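Local coordinates for calcineurin-like phosphoesterase domain-containing protein (Aquifex aeolicus, PDB 1XM7), which is of unknown specific function but probably acts as a hydrolase of the calcineurin-like phosphoesterase type, at residues R127-M130 and V131-Y135; K177-S180 and E181-D185. All blocks are in the same frame, centred on the assembly; numbering follows the deposited sequence.

Interaction 1: R127-M130 and V131-Y135; sequences RQEM and VREIY
Arg-132 folds back over Glu-129 in a local, one-turn contact within helix 125-137, a helix lying against the sheet that contains strands 107-112 and 142-145. Its guanidinium lies flat on the preceding turn: CA of Glu-129 sits 3.5 Å above the plane, over the centre of the group, and NH2 comes 3.5 Å from CB of Glu-129. The chain is extended at chi2 and then bends at chi3 (-68°), which lays the group there. No salt bridge follows, since OE2 of Glu-129 stays 5.2 Å from NH2 of Arg-132; NH1 instead hydrogen-bonds the carbonyl O of Ala-116. Cutting Arg-132 back to alanine is likely to leave the Ala-116 carbonyl without this donor and uncover the backbone around Glu-129. Underneath runs the helical ladder, from Val-131 N to Arg-127 O (3.2 Å) through to Ile-134 N and Met-130 O (2.8 Å, 171° at the hydrogen). On the sheet side, CG2 of Val-131 touches the carbonyl O of Arg-127 at 3.3 Å, while the valine side chain packs on Leu-110, Ser-112 and Leu-143. With Val-131 and Ile-134 facing the strands and Glu-129, Met-130 and Glu-133 exposed, this is the amphipathic crossover helix of a beta-alpha-beta unit.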
ATOM      1  N   ARG A 127       9.358  -0.438  14.128  1.00 27.73           N
ATOM      2  CA  ARG A 127       9.305  -0.192  12.689  1.00 27.57           C
ATOM      3  C   ARG A 127       8.786   1.224  12.392  1.00 27.69           C
ATOM      4  O   ARG A 127       9.229   1.875  11.437  1.00 27.67           O
ATOM      5  CB  ARG A 127       8.455  -1.281  12.012  1.00 25.95           C
ATOM      6  CG  ARG A 127       9.010  -2.669  12.295  1.00 27.79           C
ATOM      7  CD  ARG A 127       8.158  -3.809  11.762  1.00 26.16           C
ATOM      8  NE  ARG A 127       8.533  -5.067  12.412  1.00 24.06           N
ATOM      9  CZ  ARG A 127       7.960  -6.240  12.169  1.00 23.54           C
ATOM     10  NH1 ARG A 127       6.983  -6.334  11.283  1.00 23.97           N
ATOM     11  NH2 ARG A 127       8.346  -7.318  12.831  1.00 25.18           N
ATOM     12  N   GLN A 128       7.866   1.702  13.223  1.00 26.61           N
ATOM     13  CA  GLN A 128       7.344   3.048  13.054  1.00 27.23           C
ATOM     14  C   GLN A 128       8.497   4.032  13.247  1.00 27.18           C
ATOM     15  O   GLN A 128       8.635   4.999  12.505  1.00 28.29           O
ATOM     16  CB  GLN A 128       6.262   3.329  14.088  1.00 26.69           C
ATOM     17  CG  GLN A 128       4.920   2.724  13.769  1.00 28.29           C
ATOM     18  CD  GLN A 128       3.942   2.929  14.901  1.00 28.88           C
ATOM     19  OE1 GLN A 128       4.109   3.839  15.709  1.00 32.03           O
ATOM     20  NE2 GLN A 128       2.913   2.092  14.965  1.00 28.99           N
ATOM     21  N   GLU A 129       9.328   3.779  14.248  1.00 27.53           N
ATOM     22  CA  GLU A 129      10.466   4.648  14.522  1.00 28.14           C
ATOM     23  C   GLU A 129      11.478   4.673  13.382  1.00 28.06           C
ATOM     24  O   GLU A 129      12.111   5.689  13.123  1.00 29.01           O
ATOM     25  CB  GLU A 129      11.156   4.208  15.810  1.00 28.33           C
ATOM     26  CG  GLU A 129      12.553   4.756  15.980  1.00 29.44           C
ATOM     27  CD  GLU A 129      13.271   4.133  17.167  1.00 31.99           C
ATOM     28  OE1 GLU A 129      13.106   2.912  17.397  1.00 29.56           O
ATOM     29  OE2 GLU A 129      14.017   4.864  17.856  1.00 34.54           O
ATOM     30  N   MET A 130      11.642   3.549  12.705  1.00 28.47           N
ATOM     31  CA  MET A 130      12.588   3.482  11.604  1.00 28.61           C
ATOM     32  C   MET A 130      12.102   4.365  10.461  1.00 29.37           C
ATOM     33  O   MET A 130      12.882   5.089   9.843  1.00 29.60           O
ATOM     34  CB  MET A 130      12.741   2.033  11.144  1.00 29.01           C
ATOM     35  CG  MET A 130      13.359   1.108  12.204  1.00 30.77           C
ATOM     36  SD  MET A 130      15.033   1.608  12.667  1.00 30.83           S
ATOM     37  CE  MET A 130      15.833   0.174  12.329  1.00 34.34           C
ATOM     38  N   VAL A 131      10.801   4.311  10.197  1.00 29.21           N
ATOM     39  CA  VAL A 131      10.192   5.108   9.137  1.00 29.16           C
ATOM     40  C   VAL A 131      10.432   6.596   9.386  1.00 30.05           C
ATOM     41  O   VAL A 131      10.822   7.338   8.482  1.00 31.07           O
ATOM     42  CB  VAL A 131       8.662   4.839   9.060  1.00 28.64           C
ATOM     43  CG1 VAL A 131       8.012   5.790   8.065  1.00 26.74           C
ATOM     44  CG2 VAL A 131       8.405   3.388   8.649  1.00 29.01           C
ATOM     45  N   ARG A 132      10.174   7.024  10.618  1.00 30.53           N
ATOM     46  CA  ARG A 132      10.381   8.409  11.006  1.00 32.53           C
ATOM     47  C   ARG A 132      11.856   8.734  10.799  1.00 33.31           C
ATOM     48  O   ARG A 132      12.208   9.723  10.157  1.00 34.42           O
ATOM     49  CB  ARG A 132      10.025   8.611  12.476  1.00 30.46           C
ATOM     50  CG  ARG A 132       8.609   8.235  12.830  1.00 31.08           C
ATOM     51  CD  ARG A 132       8.202   8.875  14.154  1.00 30.47           C
ATOM     52  NE  ARG A 132       8.930   8.332  15.296  1.00 33.12           N
ATOM     53  CZ  ARG A 132       8.549   7.265  15.993  1.00 32.19           C
ATOM     54  NH1 ARG A 132       7.440   6.623  15.667  1.00 33.43           N
ATOM     55  NH2 ARG A 132       9.272   6.837  17.019  1.00 30.34           N
ATOM     56  N   GLU A 133      12.718   7.879  11.333  1.00 33.41           N
ATOM     57  CA  GLU A 133      14.149   8.089  11.210  1.00 34.37           C
ATOM     58  C   GLU A 133      14.561   8.322   9.769  1.00 32.92           C
ATOM     59  O   GLU A 133      15.222   9.319   9.463  1.00 33.80           O
ATOM     60  CB  GLU A 133      14.905   6.902  11.806  1.00 36.35           C
ATOM     61  CG  GLU A 133      15.989   7.324  12.793  1.00 43.01           C
ATOM     62  CD  GLU A 133      15.584   8.537  13.638  1.00 46.82           C
ATOM     63  OE1 GLU A 133      14.605   8.440  14.425  1.00 46.86           O
ATOM     64  OE2 GLU A 133      16.249   9.592  13.501  1.00 47.84           O
ATOM     65  N   ILE A 134      14.162   7.420   8.878  1.00 32.26           N
ATOM     66  CA  ILE A 134      14.494   7.556   7.456  1.00 30.61           C
ATOM     67  C   ILE A 134      13.949   8.878   6.926  1.00 31.22           C
ATOM     68  O   ILE A 134      14.661   9.647   6.274  1.00 30.85           O
ATOM     69  CB  ILE A 134      13.871   6.421   6.620  1.00 28.76           C
ATOM     70  CG1 ILE A 134      14.604   5.106   6.880  1.00 27.25           C
ATOM     71  CG2 ILE A 134      13.892   6.793   5.144  1.00 26.24           C
ATOM     72  CD1 ILE A 134      13.903   3.903   6.270  1.00 26.79           C
ATOM     73  N   TYR A 135      12.675   9.122   7.209  1.00 31.93           N
ATOM     74  CA  TYR A 135      12.010  10.334   6.773  1.00 32.96           C
ATOM     75  C   TYR A 135      12.882  11.535   7.084  1.00 33.04           C
ATOM     76  O   TYR A 135      13.200  12.326   6.195  1.00 33.63           O
ATOM     77  CB  TYR A 135      10.677  10.486   7.493  1.00 33.85           C
ATOM     78  CG  TYR A 135       9.803  11.599   6.950  1.00 35.38           C
ATOM     79  CD1 TYR A 135       8.950  11.381   5.869  1.00 35.12           C
ATOM     80  CD2 TYR A 135       9.793  12.854   7.551  1.00 35.78           C
ATOM     81  CE1 TYR A 135       8.101  12.383   5.408  1.00 36.75           C
ATOM     82  CE2 TYR A 135       8.949  13.861   7.098  1.00 37.21           C
ATOM     83  CZ  TYR A 135       8.103  13.620   6.031  1.00 37.38           C
ATOM     84  OH  TYR A 135       7.239  14.610   5.613  1.00 38.91           O
TER

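Interaction 2: K177-S180 and E181-D185; sequences KPIS and EREID
Glu-183 reaches back from the first turn of the C-terminal helix to the residues just before it, and its side chain is easily followed outward. CB starts close to the preceding chain, 3.9 Å from CG2 of Ile-179. With CG set anti to its own carbonyl carbon (chi1 -71°) and the chain extended beyond it, the carboxylate is carried back alongside Ser-180. The carboxylate carbon CD then lies 3.7 Å from CG2 of Ile-179, the two side chains crossing at about a right angle. At the tip the two oxygens differ: OE1 takes the backbone N-H of Ser-180 at 3.0 Å, the nitrogen approaching nearly in line with the C-O bond and the hydrogen angle being 150°. OE1 also lies 3.2 Å from CG2 of Ile-179, while OE2 is 4.1 Å from it. The methyl of Ile-179 thus packs beside the same oxygen that receives the bond, so that apolar and polar contacts share one end of the glutamate.

Together Ser-180 and Glu-183 make a capping box at the start of helix 182-185. The reciprocal half, from Ser-180 OG to the N-H of Arg-182, is weak at 3.4 Å, and the position of that nitrogen is less certain. OG stands anti to the serine's own nitrogen (chi1 -173°), which turns the hydroxyl onto the helix side, where CG of Arg-182 also lies against it at 3.5 Å. A turn further on, the arginine's NH2 makes a salt bridge with OD1 of Asp-185. Before the cap, Ile-179 is tied by backbone hydrogen bonds to Phe-6 of strand 4-7, the antiparallel neighbour of this edge strand. Ile-184 faces inward onto Phe-6 and His-104, and Glu-181 bonds weakly through OE2 to the backbone N of Met-4.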
ATOM      1  N   LYS A 177      -9.508   1.551  -4.072  1.00 35.92           N
ATOM      2  CA  LYS A 177      -8.976   2.134  -5.305  1.00 36.57           C
ATOM      3  C   LYS A 177      -7.536   2.615  -5.083  1.00 36.72           C
ATOM      4  O   LYS A 177      -7.207   3.163  -4.026  1.00 36.33           O
ATOM      5  CB  LYS A 177      -9.825   3.325  -5.751  1.00 36.31           C
ATOM      6  CG  LYS A 177     -11.219   2.981  -6.208  1.00 37.32           C
ATOM      7  CD  LYS A 177     -11.942   4.231  -6.660  1.00 38.68           C
ATOM      8  CE  LYS A 177     -13.406   3.932  -6.924  1.00 41.58           C
ATOM      9  NZ  LYS A 177     -14.188   5.171  -7.226  1.00 43.11           N
ATOM     10  N   PRO A 178      -6.659   2.416  -6.078  1.00 37.15           N
ATOM     11  CA  PRO A 178      -5.278   2.864  -5.900  1.00 37.13           C
ATOM     12  C   PRO A 178      -5.307   4.369  -5.837  1.00 38.01           C
ATOM     13  O   PRO A 178      -6.280   4.988  -6.245  1.00 38.89           O
ATOM     14  CB  PRO A 178      -4.600   2.386  -7.168  1.00 37.02           C
ATOM     15  CG  PRO A 178      -5.691   2.578  -8.188  1.00 37.00           C
ATOM     16  CD  PRO A 178      -6.895   1.993  -7.471  1.00 36.59           C
ATOM     17  N   ILE A 179      -4.252   4.966  -5.318  1.00 39.17           N
ATOM     18  CA  ILE A 179      -4.200   6.409  -5.259  1.00 39.39           C
ATOM     19  C   ILE A 179      -3.331   6.841  -6.418  1.00 40.68           C
ATOM     20  O   ILE A 179      -2.293   6.246  -6.681  1.00 40.90           O
ATOM     21  CB  ILE A 179      -3.616   6.878  -3.933  1.00 39.15           C
ATOM     22  CG1 ILE A 179      -4.656   6.662  -2.841  1.00 38.88           C
ATOM     23  CG2 ILE A 179      -3.212   8.328  -4.024  1.00 38.40           C
ATOM     24  CD1 ILE A 179      -4.156   6.925  -1.461  1.00 41.25           C
ATOM     25  N   SER A 180      -3.775   7.859  -7.133  1.00 43.44           N
ATOM     26  CA  SER A 180      -3.037   8.345  -8.281  1.00 45.14           C
ATOM     27  C   SER A 180      -1.958   9.320  -7.844  1.00 46.68           C
ATOM     28  O   SER A 180      -1.967   9.806  -6.710  1.00 46.58           O
ATOM     29  CB  SER A 180      -3.989   9.031  -9.257  1.00 45.13           C
ATOM     30  OG  SER A 180      -3.313   9.380 -10.454  1.00 49.85           O
ATOM     31  N   GLU A 181      -1.020   9.596  -8.744  1.00 48.54           N
ATOM     32  CA  GLU A 181       0.045  10.532  -8.445  1.00 50.25           C
ATOM     33  C   GLU A 181      -0.590  11.920  -8.439  1.00 52.63           C
ATOM     34  O   GLU A 181       0.050  12.919  -8.110  1.00 52.66           O
ATOM     35  CB  GLU A 181       1.158  10.445  -9.498  1.00 49.26           C
ATOM     36  CG  GLU A 181       0.826  11.056 -10.846  1.00 49.47           C
ATOM     37  CD  GLU A 181       2.033  11.102 -11.777  1.00 50.81           C
ATOM     38  OE1 GLU A 181       2.121  11.969 -12.652  1.00 53.02           O
ATOM     39  OE2 GLU A 181       2.965  10.166 -11.596  1.00 48.62           O
ATOM     40  N   ARG A 182      -1.867  11.968  -8.801  1.00 56.01           N
ATOM     41  CA  ARG A 182      -2.608  13.220  -8.832  1.00 59.69           C
ATOM     42  C   ARG A 182      -2.790  13.730  -7.421  1.00 61.31           C
ATOM     43  O   ARG A 182      -2.457  14.874  -7.118  1.00 62.16           O
ATOM     44  CB  ARG A 182      -3.977  13.013  -9.476  1.00 61.99           C
ATOM     45  CG  ARG A 182      -3.941  12.828 -10.989  1.00 64.93           C
ATOM     46  CD  ARG A 182      -4.274  14.122 -11.744  1.00 67.73           C
ATOM     47  NE  ARG A 182      -3.265  15.177 -11.593  1.00 71.77           N
ATOM     48  CZ  ARG A 182      -3.384  16.245 -10.802  1.00 72.98           C
ATOM     49  NH1 ARG A 182      -4.480  16.425 -10.067  1.00 73.19           N
ATOM     50  NH2 ARG A 182      -2.403  17.143 -10.751  1.00 72.60           N
ATOM     51  N   GLU A 183      -3.320  12.869  -6.559  1.00 63.04           N
ATOM     52  CA  GLU A 183      -3.557  13.223  -5.168  1.00 64.75           C
ATOM     53  C   GLU A 183      -2.290  13.649  -4.433  1.00 64.78           C
ATOM     54  O   GLU A 183      -2.364  14.300  -3.387  1.00 64.47           O
ATOM     55  CB  GLU A 183      -4.225  12.054  -4.455  1.00 66.86           C
ATOM     56  CG  GLU A 183      -5.660  11.862  -4.893  1.00 71.98           C
ATOM     57  CD  GLU A 183      -6.110  10.416  -4.821  1.00 75.54           C
ATOM     58  OE1 GLU A 183      -5.673   9.608  -5.672  1.00 77.04           O
ATOM     59  OE2 GLU A 183      -6.899  10.089  -3.909  1.00 78.39           O
ATOM     60  N   ILE A 184      -1.130  13.282  -4.977  1.00 65.28           N
ATOM     61  CA  ILE A 184       0.148  13.662  -4.375  1.00 66.56           C
ATOM     62  C   ILE A 184       0.358  15.132  -4.697  1.00 67.80           C
ATOM     63  O   ILE A 184       0.786  15.914  -3.851  1.00 67.47           O
ATOM     64  CB  ILE A 184       1.339  12.868  -4.976  1.00 65.68           C
ATOM     65  CG1 ILE A 184       1.164  11.372  -4.724  1.00 64.67           C
ATOM     66  CG2 ILE A 184       2.651  13.351  -4.363  1.00 64.96           C
ATOM     67  CD1 ILE A 184       2.312  10.541  -5.235  1.00 64.18           C
ATOM     68  N   ASP A 185       0.046  15.485  -5.941  1.00 69.44           N
ATOM     69  CA  ASP A 185       0.175  16.848  -6.440  1.00 70.63           C
ATOM     70  C   ASP A 185      -0.760  17.790  -5.703  1.00 70.82           C
ATOM     71  O   ASP A 185      -0.436  18.958  -5.489  1.00 70.58           O
ATOM     72  CB  ASP A 185      -0.132  16.879  -7.934  1.00 71.58           C
ATOM     73  CG  ASP A 185       0.849  16.058  -8.738  1.00 73.53           C
ATOM     74  OD1 ASP A 185       0.586  15.795  -9.931  1.00 74.92           O
ATOM     75  OD2 ASP A 185       1.895  15.679  -8.170  1.00 74.04           O
TER

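The two contacts lie apart, their centres 23 Å from each other and their nearest atoms about 11 Å. Interaction 1 is wholly helical and packs against the four-stranded sheet, whereas 177-185 passes from the edge strand of the five-stranded sheet into a short helix near the modelled C-terminus. Of the residues that touch, two are buried in each: Gln-128 and Val-131 in interaction 1, Ile-179 and Ile-184 in interaction 2. The chemistry follows the place. Within a continuing helix, main-chain bonds do the holding and the arginine looks elsewhere for its polar partner; at the helix start side chains help, chiefly the glutamate carboxylate on the backbone N-H of Ser-180, with a weaker bond to the serine hydroxyl.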